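Local coordinates for Wnt inhibitor of Dorsal protein (Drosophila melanogaster, PDB 4KRR) that probably binds frizzled seven-transmembrane receptors as a secreted Wnt-family ligand, the chain here being its N-terminal domain and linker, at residues E9-K14 with H68-D73; K17-S22 with A60-A65; V40-K45 with R53-V58; I115-R120 with S193-Q198; A124-S129 with E159-D164. All blocks are in the same frame, centred on the assembly; numbering follows the deposited sequence.

Contact 1: residues E9-K14 with H68-D73; sequences EDITGK and HTLTKD
Lys14 and Ile11 on one helix meet Thr69, Leu70 and Asp73 on another, a helix-helix crossing within the helical N-terminal domain of a Wnt. The evidence for a crossing, not a parallel pair, is the angle of 121° between the N-to-C directions of the two segments, whose axes approach to 9.5 Å. Lys14 can be followed outward. Its CB points toward the other helix, 4.3 Å from CG2 of Thr69, and chi1 of -69° lays CG beside the backbone N, opposite the carbonyl carbon. CG and CD then pass without close contact to segment 68-73, and the bend at chi3 (-63°) turns the chain back toward the facing helix. Lys14 CE returns to 3.9 Å from CG2 of Thr69. Beyond it NZ reaches OD2 of Asp73 in a salt bridge. The two side chains approach from opposite directions, but the modelled NZ to OD2 separation of 2.4 Å is too short to be trusted in detail. Beside this ion pair Ile11, the residue with most surface buried here, supplies the apolar layer: its CG2 packs on Leu70 CB at 4.3 Å. Ile79, itself a residue of the sodium site, touches both of these side chains, and the side chain of Asp73 is about 6 Å from the bound sodium ion. The hydroxyl of Thr69 turns to Ala65 O of its own helix, leaving the methyl group for the crossing. Ile11 CD1 passes alongside that methyl, 4.1 Å from Thr69 CG2.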
# COMPACT_ATOMS: atom_id res chain seq x y z
N GLU A 9 -13.55 1.26 -9.39
CA GLU A 9 -13.35 2.63 -9.84
C GLU A 9 -13.26 3.60 -8.66
O GLU A 9 -12.39 4.47 -8.62
CB GLU A 9 -14.48 3.05 -10.78
CG GLU A 9 -14.44 4.52 -11.20
CD GLU A 9 -15.53 4.88 -12.18
OE1 GLU A 9 -15.60 4.24 -13.25
OE2 GLU A 9 -16.33 5.79 -11.89
N ASP A 10 -14.16 3.43 -7.69
CA ASP A 10 -14.18 4.29 -6.52
C ASP A 10 -13.03 3.99 -5.57
O ASP A 10 -12.42 4.90 -5.01
CB ASP A 10 -15.52 4.15 -5.78
CG ASP A 10 -16.70 4.49 -6.66
OD1 ASP A 10 -16.53 5.26 -7.63
OD2 ASP A 10 -17.81 3.98 -6.39
N ILE A 11 -12.74 2.70 -5.39
CA ILE A 11 -11.66 2.27 -4.51
C ILE A 11 -10.31 2.79 -5.01
O ILE A 11 -9.54 3.37 -4.24
CB ILE A 11 -11.61 0.74 -4.39
CG1 ILE A 11 -12.84 0.23 -3.64
CG2 ILE A 11 -10.34 0.30 -3.67
CD1 ILE A 11 -12.91 0.71 -2.20
N THR A 12 -10.03 2.57 -6.29
CA THR A 12 -8.79 3.03 -6.91
C THR A 12 -8.69 4.55 -6.87
O THR A 12 -7.63 5.10 -6.56
CB THR A 12 -8.69 2.55 -8.37
OG1 THR A 12 -8.71 1.12 -8.41
CG2 THR A 12 -7.40 3.05 -9.01
N GLY A 13 -9.79 5.22 -7.17
CA GLY A 13 -9.84 6.67 -7.15
C GLY A 13 -9.45 7.26 -5.81
O GLY A 13 -8.59 8.14 -5.74
N LYS A 14 -10.08 6.77 -4.74
CA LYS A 14 -9.78 7.23 -3.39
C LYS A 14 -8.37 6.82 -2.97
O LYS A 14 -7.66 7.59 -2.32
CB LYS A 14 -10.80 6.69 -2.38
CG LYS A 14 -12.21 7.25 -2.52
CD LYS A 14 -13.12 6.81 -1.37
CE LYS A 14 -13.31 5.30 -1.34
NZ LYS A 14 -14.08 4.84 -0.14
N HIS A 68 -5.32 -0.41 1.69
CA HIS A 68 -5.70 0.24 2.94
C HIS A 68 -7.13 0.75 2.86
O HIS A 68 -7.91 0.62 3.80
CB HIS A 68 -4.74 1.40 3.25
CG HIS A 68 -4.93 2.01 4.60
ND1 HIS A 68 -5.93 2.92 4.88
CD2 HIS A 68 -4.24 1.85 5.75
CE1 HIS A 68 -5.84 3.29 6.15
NE2 HIS A 68 -4.82 2.66 6.70
N THR A 69 -7.48 1.33 1.71
CA THR A 69 -8.82 1.84 1.49
C THR A 69 -9.83 0.70 1.46
O THR A 69 -10.90 0.78 2.08
CB THR A 69 -8.91 2.63 0.17
OG1 THR A 69 -8.02 3.75 0.22
CG2 THR A 69 -10.33 3.14 -0.06
N LEU A 70 -9.49 -0.37 0.75
CA LEU A 70 -10.36 -1.53 0.61
C LEU A 70 -10.57 -2.24 1.94
O LEU A 70 -11.68 -2.65 2.28
CB LEU A 70 -9.80 -2.50 -0.43
CG LEU A 70 -10.59 -3.80 -0.63
CD1 LEU A 70 -12.02 -3.51 -1.05
CD2 LEU A 70 -9.90 -4.70 -1.65
N THR A 71 -9.49 -2.40 2.70
CA THR A 71 -9.55 -3.03 4.01
C THR A 71 -10.44 -2.23 4.96
O THR A 71 -11.30 -2.78 5.65
CB THR A 71 -8.15 -3.15 4.64
OG1 THR A 71 -7.29 -3.87 3.75
CG2 THR A 71 -8.23 -3.88 5.98
N LYS A 72 -10.23 -0.92 4.98
CA LYS A 72 -10.96 -0.03 5.89
C LYS A 72 -12.44 0.04 5.53
O LYS A 72 -13.30 -0.07 6.41
CB LYS A 72 -10.34 1.37 5.87
CG LYS A 72 -10.92 2.32 6.91
CD LYS A 72 -10.17 3.64 6.93
CE LYS A 72 -10.68 4.55 8.04
NZ LYS A 72 -9.95 5.85 8.08
N ASP A 73 -12.73 0.22 4.25
CA ASP A 73 -14.12 0.33 3.79
C ASP A 73 -14.91 -0.96 4.00
O ASP A 73 -16.11 -0.92 4.27
CB ASP A 73 -14.16 0.76 2.32
CG ASP A 73 -13.78 2.21 2.13
OD1 ASP A 73 -13.08 2.76 3.00
OD2 ASP A 73 -14.19 2.81 1.11

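Contact 2: residues K17-S22 with A60-A65; sequences KQALDS and AISMAA
A close crossing of helix 8-26 over helix 53-75, in the interior of the Wnt N-terminal domain, brings Ala19 against Ile61, Ser62 and Ala65. The segment axes come within 8.4 Å of each other at 135° between their N-to-C directions, an oblique crossing, and the CA atoms of Ala19 and Ser62 are only 5.2 Å apart. Small side chains make this approach possible. Ala19 CB points toward the other helix and settles among three of its residues, touching backbone as much as side chains: it lies 3.6 Å from Ile61 O and 3.8 Å from Ser62 CA. On another side of the same methyl group is the methyl of Ala65, with a CB to CB distance of 3.7 Å. Ile61 closes a further side with its longer branch. Its chi1 of -167° sets CG1 opposite the backbone N and leaves CG2 in the crowded position between N and the carbonyl carbon, and CD1 at the end of the longer branch meets Ser22 CB at 4.3 Å. No polar side chain bonds across the crossing: Ser62 OG bonds to Val58 O and to Asn43 ND2 of helix 36-44, and Ser22 OG weakly to Gln18 O. Phe39 of helix 36-44 and Phe158 of helix 158-170 add aromatic cover, Phe39 on Ala19, Ile61 and Ser62, and Phe158 on Ile61, Ala65 and Ser22. With no hydrogen bond between the segments, the crossing rests on van der Waals contact between methyl groups and backbone, in which short side chains let the two helices lie close.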
# COMPACT_ATOMS: atom_id res chain seq x y z
N LYS A 17 -5.71 9.04 -4.74
CA LYS A 17 -5.72 10.39 -4.17
C LYS A 17 -4.93 10.41 -2.87
O LYS A 17 -4.11 11.30 -2.64
CB LYS A 17 -7.15 10.87 -3.93
CG LYS A 17 -7.24 12.28 -3.35
CD LYS A 17 -8.68 12.70 -3.13
CE LYS A 17 -8.77 14.08 -2.49
NZ LYS A 17 -10.18 14.51 -2.29
N GLN A 18 -5.17 9.41 -2.02
CA GLN A 18 -4.46 9.28 -0.76
C GLN A 18 -2.97 9.02 -1.02
O GLN A 18 -2.11 9.60 -0.35
CB GLN A 18 -5.05 8.14 0.07
CG GLN A 18 -4.28 7.81 1.34
CD GLN A 18 -4.26 8.95 2.34
OE1 GLN A 18 -3.30 9.72 2.41
NE2 GLN A 18 -5.33 9.07 3.12
N ALA A 19 -2.69 8.17 -2.00
CA ALA A 19 -1.32 7.81 -2.34
C ALA A 19 -0.55 9.03 -2.84
O ALA A 19 0.61 9.23 -2.49
CB ALA A 19 -1.31 6.71 -3.39
N LEU A 20 -1.21 9.84 -3.67
CA LEU A 20 -0.60 11.06 -4.19
C LEU A 20 -0.25 12.06 -3.08
O LEU A 20 0.82 12.66 -3.10
CB LEU A 20 -1.52 11.72 -5.22
CG LEU A 20 -1.05 13.07 -5.79
CD1 LEU A 20 0.28 12.92 -6.52
CD2 LEU A 20 -2.11 13.67 -6.70
N ASP A 21 -1.16 12.23 -2.13
CA ASP A 21 -0.93 13.15 -1.03
C ASP A 21 0.26 12.72 -0.18
O ASP A 21 1.07 13.55 0.24
CB ASP A 21 -2.17 13.30 -0.15
CG ASP A 21 -3.30 14.00 -0.88
OD1 ASP A 21 -3.04 14.67 -1.89
OD2 ASP A 21 -4.46 13.87 -0.43
N SER A 22 0.37 11.41 0.06
CA SER A 22 1.47 10.87 0.85
C SER A 22 2.78 10.98 0.08
O SER A 22 3.83 11.27 0.66
CB SER A 22 1.19 9.41 1.23
OG SER A 22 0.07 9.32 2.09
N ALA A 60 4.28 0.98 -5.20
CA ALA A 60 4.15 0.50 -3.82
C ALA A 60 3.16 1.34 -3.01
O ALA A 60 2.26 0.79 -2.37
CB ALA A 60 5.51 0.47 -3.13
N ILE A 61 3.33 2.66 -3.03
CA ILE A 61 2.46 3.54 -2.26
C ILE A 61 1.03 3.52 -2.80
O ILE A 61 0.07 3.69 -2.05
CB ILE A 61 3.02 5.00 -2.18
CG1 ILE A 61 2.27 5.81 -1.12
CG2 ILE A 61 2.95 5.69 -3.54
CD1 ILE A 61 2.70 5.52 0.31
N SER A 62 0.89 3.30 -4.11
CA SER A 62 -0.42 3.26 -4.74
C SER A 62 -1.16 1.97 -4.37
O SER A 62 -2.33 2.00 -4.00
CB SER A 62 -0.31 3.40 -6.26
OG SER A 62 0.32 4.62 -6.59
N MET A 63 -0.46 0.84 -4.49
CA MET A 63 -1.01 -0.44 -4.07
C MET A 63 -1.40 -0.43 -2.60
O MET A 63 -2.48 -0.90 -2.23
CB MET A 63 -0.00 -1.56 -4.30
CG MET A 63 -0.41 -2.88 -3.67
SD MET A 63 0.78 -4.20 -3.94
CE MET A 63 0.06 -5.50 -2.94
N ALA A 64 -0.52 0.11 -1.76
CA ALA A 64 -0.75 0.16 -0.32
C ALA A 64 -1.98 0.99 0.02
O ALA A 64 -2.76 0.63 0.90
CB ALA A 64 0.48 0.70 0.40
N ALA A 65 -2.16 2.11 -0.68
CA ALA A 65 -3.28 3.01 -0.42
C ALA A 65 -4.60 2.40 -0.86
O ALA A 65 -5.63 2.60 -0.23
CB ALA A 65 -3.05 4.34 -1.10

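Contact 3: residues V40-K45 with R53-V58; sequences VQKNSK and REDVYV
Lys42 sets its CG beside the backbone N, runs extended through CD and CE, and bends at the last torsion (chi4 -59°), which delivers NZ to OD1 of Asp55; the carboxylate of Asp55 likewise swings to the backbone-N side of its own CB. The result is a hydrogen-bonded salt bridge of 2.6 Å between Lys42 NZ and Asp55 OD1. Its donor does not lie in the carboxylate plane but comes from above, 39° out of it; the two side chains cross at about a right angle. The aliphatic part of the lysine is used as well. Lys42 CD rests on CG2 of Val58 at 3.7 Å, while Lys42 CB lies 3.9 Å from the other methyl, CG1. That CG1 also receives the amide of Asn43, whose ND2 approaches to 3.8 Å. The polar end of Asn43 is engaged beyond this contact, with ND2 bonded to Ser62 OG. These groups join helix 36-44 to the first turns of helix 53-75 across a short connection without helix or strand, and the segment axes stand at 79°, closest at 10.2 Å. Asp55 has a second partner at its other oxygen, OD2, which accepts from the backbone N of Asn52 just ahead of the helix. Glu54 turns its carboxylate toward Tyr203, Ser200 and Tyr169 instead of Lys42. Asp55 therefore serves two donors, one on each oxygen, and its place in the opening turn, near the positive end of the helix dipole, would be expected, together with the positive charge of Lys42, to stabilise its negative charge.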
# COMPACT_ATOMS: atom_id res chain seq x y z
N VAL A 40 0.59 10.42 -11.72
CA VAL A 40 -0.57 9.88 -12.41
C VAL A 40 -0.16 9.05 -13.63
O VAL A 40 -0.69 7.97 -13.87
CB VAL A 40 -1.54 11.00 -12.84
CG1 VAL A 40 -2.62 10.46 -13.76
CG2 VAL A 40 -2.15 11.67 -11.61
N GLN A 41 0.81 9.57 -14.39
CA GLN A 41 1.27 8.89 -15.60
C GLN A 41 1.97 7.57 -15.27
O GLN A 41 1.84 6.59 -16.00
CB GLN A 41 2.19 9.81 -16.41
CG GLN A 41 2.94 9.14 -17.55
CD GLN A 41 2.03 8.63 -18.65
OE1 GLN A 41 2.39 7.71 -19.39
NE2 GLN A 41 0.85 9.23 -18.78
N LYS A 42 2.70 7.55 -14.16
CA LYS A 42 3.32 6.32 -13.67
C LYS A 42 2.27 5.28 -13.29
O LYS A 42 2.52 4.08 -13.38
CB LYS A 42 4.23 6.60 -12.47
CG LYS A 42 5.61 7.16 -12.83
CD LYS A 42 6.50 7.22 -11.60
CE LYS A 42 7.85 7.86 -11.91
NZ LYS A 42 8.59 7.13 -12.97
N ASN A 43 1.11 5.73 -12.86
CA ASN A 43 0.03 4.81 -12.50
C ASN A 43 -0.82 4.39 -13.69
O ASN A 43 -1.40 3.30 -13.70
CB ASN A 43 -0.85 5.41 -11.39
CG ASN A 43 -0.31 5.11 -10.00
OD1 ASN A 43 0.04 3.97 -9.70
ND2 ASN A 43 -0.25 6.13 -9.16
N SER A 44 -0.89 5.26 -14.70
CA SER A 44 -1.66 4.97 -15.90
C SER A 44 -0.89 4.09 -16.88
O SER A 44 -1.48 3.37 -17.68
CB SER A 44 -2.09 6.27 -16.59
OG SER A 44 -2.99 7.01 -15.78
N LYS A 45 0.44 4.16 -16.82
CA LYS A 45 1.30 3.32 -17.65
C LYS A 45 2.59 3.01 -16.90
O LYS A 45 3.64 3.58 -17.18
CB LYS A 45 1.62 4.02 -18.97
CG LYS A 45 2.34 3.14 -20.00
CD LYS A 45 2.69 3.94 -21.25
CE LYS A 45 3.37 3.06 -22.30
NZ LYS A 45 4.66 2.49 -21.81
N ARG A 53 13.95 3.21 -9.06
CA ARG A 53 13.56 3.30 -7.65
C ARG A 53 12.27 4.10 -7.45
O ARG A 53 11.45 3.77 -6.59
CB ARG A 53 14.69 3.91 -6.82
CG ARG A 53 14.59 3.60 -5.33
CD ARG A 53 15.55 4.44 -4.51
NE ARG A 53 16.95 4.11 -4.78
CZ ARG A 53 17.75 3.46 -3.93
NH1 ARG A 53 17.28 3.06 -2.76
NH2 ARG A 53 19.01 3.22 -4.26
N GLU A 54 12.07 5.14 -8.25
CA GLU A 54 10.86 5.95 -8.14
C GLU A 54 9.63 5.23 -8.69
O GLU A 54 8.53 5.39 -8.16
CB GLU A 54 11.04 7.31 -8.81
CG GLU A 54 12.01 8.24 -8.09
CD GLU A 54 13.45 7.79 -8.25
OE1 GLU A 54 13.84 7.48 -9.40
OE2 GLU A 54 14.18 7.73 -7.24
N ASP A 55 9.81 4.43 -9.74
CA ASP A 55 8.73 3.60 -10.28
C ASP A 55 8.25 2.65 -9.20
O ASP A 55 7.05 2.44 -9.01
CB ASP A 55 9.22 2.77 -11.47
CG ASP A 55 9.54 3.62 -12.69
OD1 ASP A 55 8.74 4.52 -13.02
OD2 ASP A 55 10.60 3.38 -13.31
N VAL A 56 9.21 2.06 -8.49
CA VAL A 56 8.93 1.13 -7.41
C VAL A 56 8.15 1.77 -6.27
O VAL A 56 7.19 1.19 -5.77
CB VAL A 56 10.25 0.52 -6.88
CG1 VAL A 56 10.01 -0.26 -5.60
CG2 VAL A 56 10.87 -0.37 -7.95
N TYR A 57 8.56 2.97 -5.86
CA TYR A 57 7.86 3.66 -4.78
C TYR A 57 6.41 3.97 -5.14
O TYR A 57 5.49 3.71 -4.37
CB TYR A 57 8.57 4.95 -4.36
CG TYR A 57 7.72 5.79 -3.42
CD1 TYR A 57 7.69 5.51 -2.06
CD2 TYR A 57 6.94 6.83 -3.90
CE1 TYR A 57 6.91 6.26 -1.20
CE2 TYR A 57 6.15 7.58 -3.05
CZ TYR A 57 6.14 7.29 -1.70
OH TYR A 57 5.36 8.04 -0.85
N VAL A 58 6.22 4.55 -6.33
CA VAL A 58 4.89 4.97 -6.77
C VAL A 58 3.91 3.80 -6.83
O VAL A 58 2.78 3.90 -6.35
CB VAL A 58 4.95 5.68 -8.14
CG1 VAL A 58 3.55 5.95 -8.66
CG2 VAL A 58 5.74 6.97 -8.02

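Contact 4: residues I115-R120 with S193-Q198; sequences IGHNRR and SLVFMQ
His117 and Asn118 are tied to the backbone of Ser193 and Val195 by three hydrogen bonds. Asn118 takes both polar groups of one residue. Its OD1 accepts from Val195 N at 2.8 Å, a nearly straight bond (166° at the hydrogen) that uses a lone pair in the carbonyl plane. ND2 of the same amide donates to Val195 O at 2.9 Å, and here the bond is straighter still, at 174°, with the acceptor in the amide plane. Two bonds to one backbone residue fix the rotation of the amide. His117 donates through NE2 to Ser193 O at 2.9 Å, a more bent bond (143°) with the oxygen near the ring edge, slightly tilted from its plane. Val195 belongs to a short parallel pair of strands, 173-174 with 195-196, in which Leu194 and Phe196 bond through their backbones to Ile173 and Leu175. The side chain of Asn118, from helix 113-127, thus takes the polar groups of the residue between them, as a neighbouring strand might. Van der Waals contacts fill in around these bonds. Both methyl groups of Val195 lie close to the imidazole, CG2 being 3.6 Å from His117 CD2. Leu194 CD2 packs against the amide, 3.9 Å from Asn118 CG. Val56 of helix 53-75 packs on the side chain of Asn118, and Ile189 on that of His117.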
# COMPACT_ATOMS: atom_id res chain seq x y z
N ILE A 115 8.42 -6.42 -10.12
CA ILE A 115 7.04 -6.06 -9.82
C ILE A 115 6.38 -7.07 -8.89
O ILE A 115 5.79 -6.69 -7.87
CB ILE A 115 6.21 -5.94 -11.11
CG1 ILE A 115 6.78 -4.86 -12.02
CG2 ILE A 115 4.76 -5.64 -10.78
CD1 ILE A 115 6.78 -3.48 -11.40
N GLY A 116 6.48 -8.35 -9.23
CA GLY A 116 5.89 -9.40 -8.44
C GLY A 116 6.43 -9.44 -7.02
O GLY A 116 5.68 -9.59 -6.06
N HIS A 117 7.75 -9.29 -6.89
CA HIS A 117 8.39 -9.32 -5.58
C HIS A 117 7.93 -8.15 -4.72
O HIS A 117 7.66 -8.32 -3.53
CB HIS A 117 9.91 -9.29 -5.72
CG HIS A 117 10.63 -9.12 -4.42
ND1 HIS A 117 10.79 -10.16 -3.52
CD2 HIS A 117 11.21 -8.04 -3.85
CE1 HIS A 117 11.45 -9.72 -2.47
NE2 HIS A 117 11.72 -8.44 -2.64
N ASN A 118 7.85 -6.97 -5.33
CA ASN A 118 7.50 -5.77 -4.60
C ASN A 118 6.06 -5.78 -4.10
O ASN A 118 5.75 -5.24 -3.04
CB ASN A 118 7.76 -4.52 -5.45
CG ASN A 118 9.24 -4.26 -5.65
OD1 ASN A 118 10.08 -4.71 -4.86
ND2 ASN A 118 9.58 -3.53 -6.70
N ARG A 119 5.17 -6.41 -4.87
CA ARG A 119 3.78 -6.53 -4.43
C ARG A 119 3.70 -7.43 -3.19
O ARG A 119 2.91 -7.18 -2.29
CB ARG A 119 2.90 -7.06 -5.55
CG ARG A 119 2.82 -6.11 -6.74
CD ARG A 119 1.83 -6.60 -7.77
NE ARG A 119 1.89 -5.80 -8.99
CZ ARG A 119 1.12 -6.00 -10.06
NH1 ARG A 119 0.23 -6.98 -10.04
NH2 ARG A 119 1.24 -5.23 -11.13
N ARG A 120 4.54 -8.47 -3.16
CA ARG A 120 4.65 -9.31 -1.98
C ARG A 120 5.21 -8.53 -0.79
O ARG A 120 4.79 -8.73 0.35
CB ARG A 120 5.53 -10.54 -2.26
CG ARG A 120 4.86 -11.60 -3.12
CD ARG A 120 5.82 -12.71 -3.50
NE ARG A 120 6.47 -13.30 -2.34
CZ ARG A 120 5.96 -14.29 -1.61
NH1 ARG A 120 4.78 -14.81 -1.93
NH2 ARG A 120 6.62 -14.77 -0.57
N SER A 193 12.36 -6.02 1.73
CA SER A 193 13.19 -5.21 0.84
C SER A 193 12.54 -5.04 -0.53
O SER A 193 12.23 -6.02 -1.20
CB SER A 193 14.58 -5.82 0.68
OG SER A 193 15.29 -5.84 1.91
N LEU A 194 12.33 -3.79 -0.93
CA LEU A 194 11.88 -3.50 -2.28
C LEU A 194 13.05 -3.63 -3.24
O LEU A 194 14.21 -3.43 -2.84
CB LEU A 194 11.30 -2.08 -2.36
CG LEU A 194 10.02 -1.79 -1.58
CD1 LEU A 194 9.76 -0.29 -1.53
CD2 LEU A 194 8.84 -2.52 -2.20
N VAL A 195 12.77 -3.97 -4.49
CA VAL A 195 13.83 -4.08 -5.48
C VAL A 195 13.53 -3.23 -6.71
O VAL A 195 12.38 -3.02 -7.06
CB VAL A 195 14.05 -5.56 -5.92
CG1 VAL A 195 14.53 -6.39 -4.74
CG2 VAL A 195 12.79 -6.14 -6.53
N PHE A 196 14.59 -2.74 -7.35
CA PHE A 196 14.47 -2.04 -8.62
C PHE A 196 15.61 -2.47 -9.53
O PHE A 196 16.54 -3.15 -9.08
CB PHE A 196 14.45 -0.52 -8.43
CG PHE A 196 15.74 0.05 -7.90
CD1 PHE A 196 16.04 -0.00 -6.55
CD2 PHE A 196 16.64 0.67 -8.76
CE1 PHE A 196 17.22 0.53 -6.07
CE2 PHE A 196 17.82 1.21 -8.28
CZ PHE A 196 18.11 1.14 -6.93
N MET A 197 15.54 -2.08 -10.80
CA MET A 197 16.50 -2.57 -11.79
C MET A 197 17.25 -1.44 -12.49
O MET A 197 18.46 -1.54 -12.71
CB MET A 197 15.78 -3.44 -12.82
CG MET A 197 15.14 -4.69 -12.21
SD MET A 197 13.93 -5.50 -13.27
CE MET A 197 14.90 -5.82 -14.73
N GLN A 198 16.55 -0.37 -12.82
CA GLN A 198 17.13 0.70 -13.62
C GLN A 198 17.61 1.87 -12.76
O GLN A 198 17.04 2.16 -11.71
CB GLN A 198 16.12 1.21 -14.65
CG GLN A 198 16.70 2.15 -15.69
CD GLN A 198 17.39 1.42 -16.81
OE1 GLN A 198 18.17 2.01 -17.57
NE2 GLN A 198 17.11 0.13 -16.94

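Contact 5: residues A124-S129 with E159-D164; sequences ALLQRS and EAIAQD
Ile161 has the most surface buried in this contact, and it meets three side chains with three different atoms. Its CG2, opposite the backbone N at a chi1 of -62°, packs on Leu125 CD2 at 3.9 Å. Its CD1 reaches CD2 of Leu126 at 4.0 Å, the two side chains crossing at about a right angle. Ile161 CG1, which carries CD1, lies 4.0 Å from Ser129 OG, a hydroxyl already engaged by a bond to Leu125 O (2.6 Å) that rises steeply from the carbonyl plane. Leu125, second in buried area, uses its other methyl for Asp164: CD1 sits 3.9 Å from Asp164 CB. The carboxylate of Asp164 has its charged partner elsewhere, a salt bridge from OD2 to Lys156 NZ, so its contribution across this contact is aliphatic packing. No hydrogen bond joins the segments directly, though Lys156 also bonds through its backbone to Ser129. Helix 113-127 ends here, Arg128 being the first residue to leave helical torsions, and the chain then makes the antiparallel hairpin 130-136/149-155 before helix 158-170. The contact is therefore the apolar closure of two helices flanking a disulfide-bearing beta hairpin in the Wnt N-terminal domain.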
# COMPACT_ATOMS: atom_id res chain seq x y z
N ALA A 124 3.17 -7.98 2.69
CA ALA A 124 3.68 -8.36 4.00
C ALA A 124 3.70 -7.18 4.97
O ALA A 124 3.45 -7.34 6.17
CB ALA A 124 5.07 -8.95 3.87
N LEU A 125 4.00 -5.99 4.45
CA LEU A 125 4.03 -4.78 5.26
C LEU A 125 2.66 -4.47 5.84
O LEU A 125 2.52 -4.22 7.03
CB LEU A 125 4.52 -3.60 4.43
CG LEU A 125 4.36 -2.24 5.12
CD1 LEU A 125 5.36 -2.07 6.26
CD2 LEU A 125 4.47 -1.11 4.11
N LEU A 126 1.65 -4.50 4.98
CA LEU A 126 0.27 -4.24 5.39
C LEU A 126 -0.23 -5.27 6.40
O LEU A 126 -1.09 -4.98 7.22
CB LEU A 126 -0.65 -4.20 4.18
CG LEU A 126 -0.36 -3.07 3.20
CD1 LEU A 126 -1.14 -3.25 1.91
CD2 LEU A 126 -0.68 -1.72 3.83
N GLN A 127 0.33 -6.48 6.33
CA GLN A 127 -0.05 -7.54 7.26
C GLN A 127 0.55 -7.30 8.64
O GLN A 127 -0.01 -7.72 9.65
CB GLN A 127 0.37 -8.91 6.72
CG GLN A 127 -0.51 -9.41 5.58
CD GLN A 127 -0.04 -10.73 5.02
OE1 GLN A 127 1.16 -10.97 4.87
NE2 GLN A 127 -0.98 -11.61 4.70
N ARG A 128 1.69 -6.62 8.68
CA ARG A 128 2.32 -6.30 9.96
C ARG A 128 2.10 -4.83 10.32
O ARG A 128 2.81 -4.28 11.17
CB ARG A 128 3.81 -6.64 9.95
CG ARG A 128 4.63 -5.83 8.97
CD ARG A 128 6.11 -6.13 9.12
NE ARG A 128 6.93 -5.29 8.25
CZ ARG A 128 7.27 -5.61 7.01
NH1 ARG A 128 6.87 -6.76 6.48
NH2 ARG A 128 8.01 -4.78 6.29
N SER A 129 1.13 -4.20 9.67
CA SER A 129 0.80 -2.80 9.94
C SER A 129 -0.50 -2.68 10.74
O SER A 129 -1.20 -1.67 10.66
CB SER A 129 0.68 -2.01 8.63
OG SER A 129 1.94 -1.89 8.00
N GLU A 159 -0.42 7.46 6.91
CA GLU A 159 0.79 8.27 6.99
C GLU A 159 1.95 7.47 7.59
O GLU A 159 3.11 7.66 7.20
CB GLU A 159 0.55 9.54 7.81
CG GLU A 159 -0.67 10.35 7.37
CD GLU A 159 -1.96 9.86 8.01
OE1 GLU A 159 -2.15 10.11 9.22
OE2 GLU A 159 -2.78 9.24 7.31
N ALA A 160 1.64 6.58 8.53
CA ALA A 160 2.67 5.75 9.16
C ALA A 160 3.15 4.66 8.22
O ALA A 160 4.35 4.37 8.15
CB ALA A 160 2.14 5.16 10.46
N ILE A 161 2.21 4.05 7.50
CA ILE A 161 2.54 3.07 6.47
C ILE A 161 3.37 3.72 5.36
O ILE A 161 4.32 3.13 4.85
CB ILE A 161 1.26 2.43 5.88
CG1 ILE A 161 0.49 1.69 6.99
CG2 ILE A 161 1.60 1.49 4.73
CD1 ILE A 161 -0.86 1.16 6.56
N ALA A 162 3.01 4.96 5.02
CA ALA A 162 3.73 5.72 3.99
C ALA A 162 5.18 5.97 4.39
O ALA A 162 6.08 5.94 3.54
CB ALA A 162 3.02 7.04 3.73
N GLN A 163 5.41 6.21 5.67
CA GLN A 163 6.77 6.42 6.17
C GLN A 163 7.59 5.13 6.07
O GLN A 163 8.78 5.17 5.74
CB GLN A 163 6.76 6.93 7.62
CG GLN A 163 8.15 7.10 8.22
CD GLN A 163 9.07 7.94 7.35
OE1 GLN A 163 8.69 9.01 6.87
NE2 GLN A 163 10.28 7.44 7.13
N ASP A 164 6.95 4.00 6.34
CA ASP A 164 7.60 2.70 6.20
C ASP A 164 8.03 2.46 4.76
O ASP A 164 9.13 1.98 4.49
CB ASP A 164 6.68 1.57 6.67
CG ASP A 164 6.42 1.60 8.16
OD1 ASP A 164 7.29 2.10 8.91
OD2 ASP A 164 5.35 1.12 8.59

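Overall arrangement
Helix 53-75 carries contacts 1, 2 and 3 on successive parts, contact 3 at its start and contact 1 near its end, their centres 11 Å apart from 1 to 2 and from 2 to 3. Along the chain each span encloses the next, contact 1 around contact 2 around contact 3. Contacts 4 and 5 come later, share helix 113-127, and have centres 16 Å apart, with contact 5 inside the span of contact 4. The groups meet through Val56 against Val195, Ile61 against Ala162 and His68 against Ile161. Side chains of helix 53-75 thus also touch the elements of contacts 4 and 5, so it packs against both groups within the N-terminal domain.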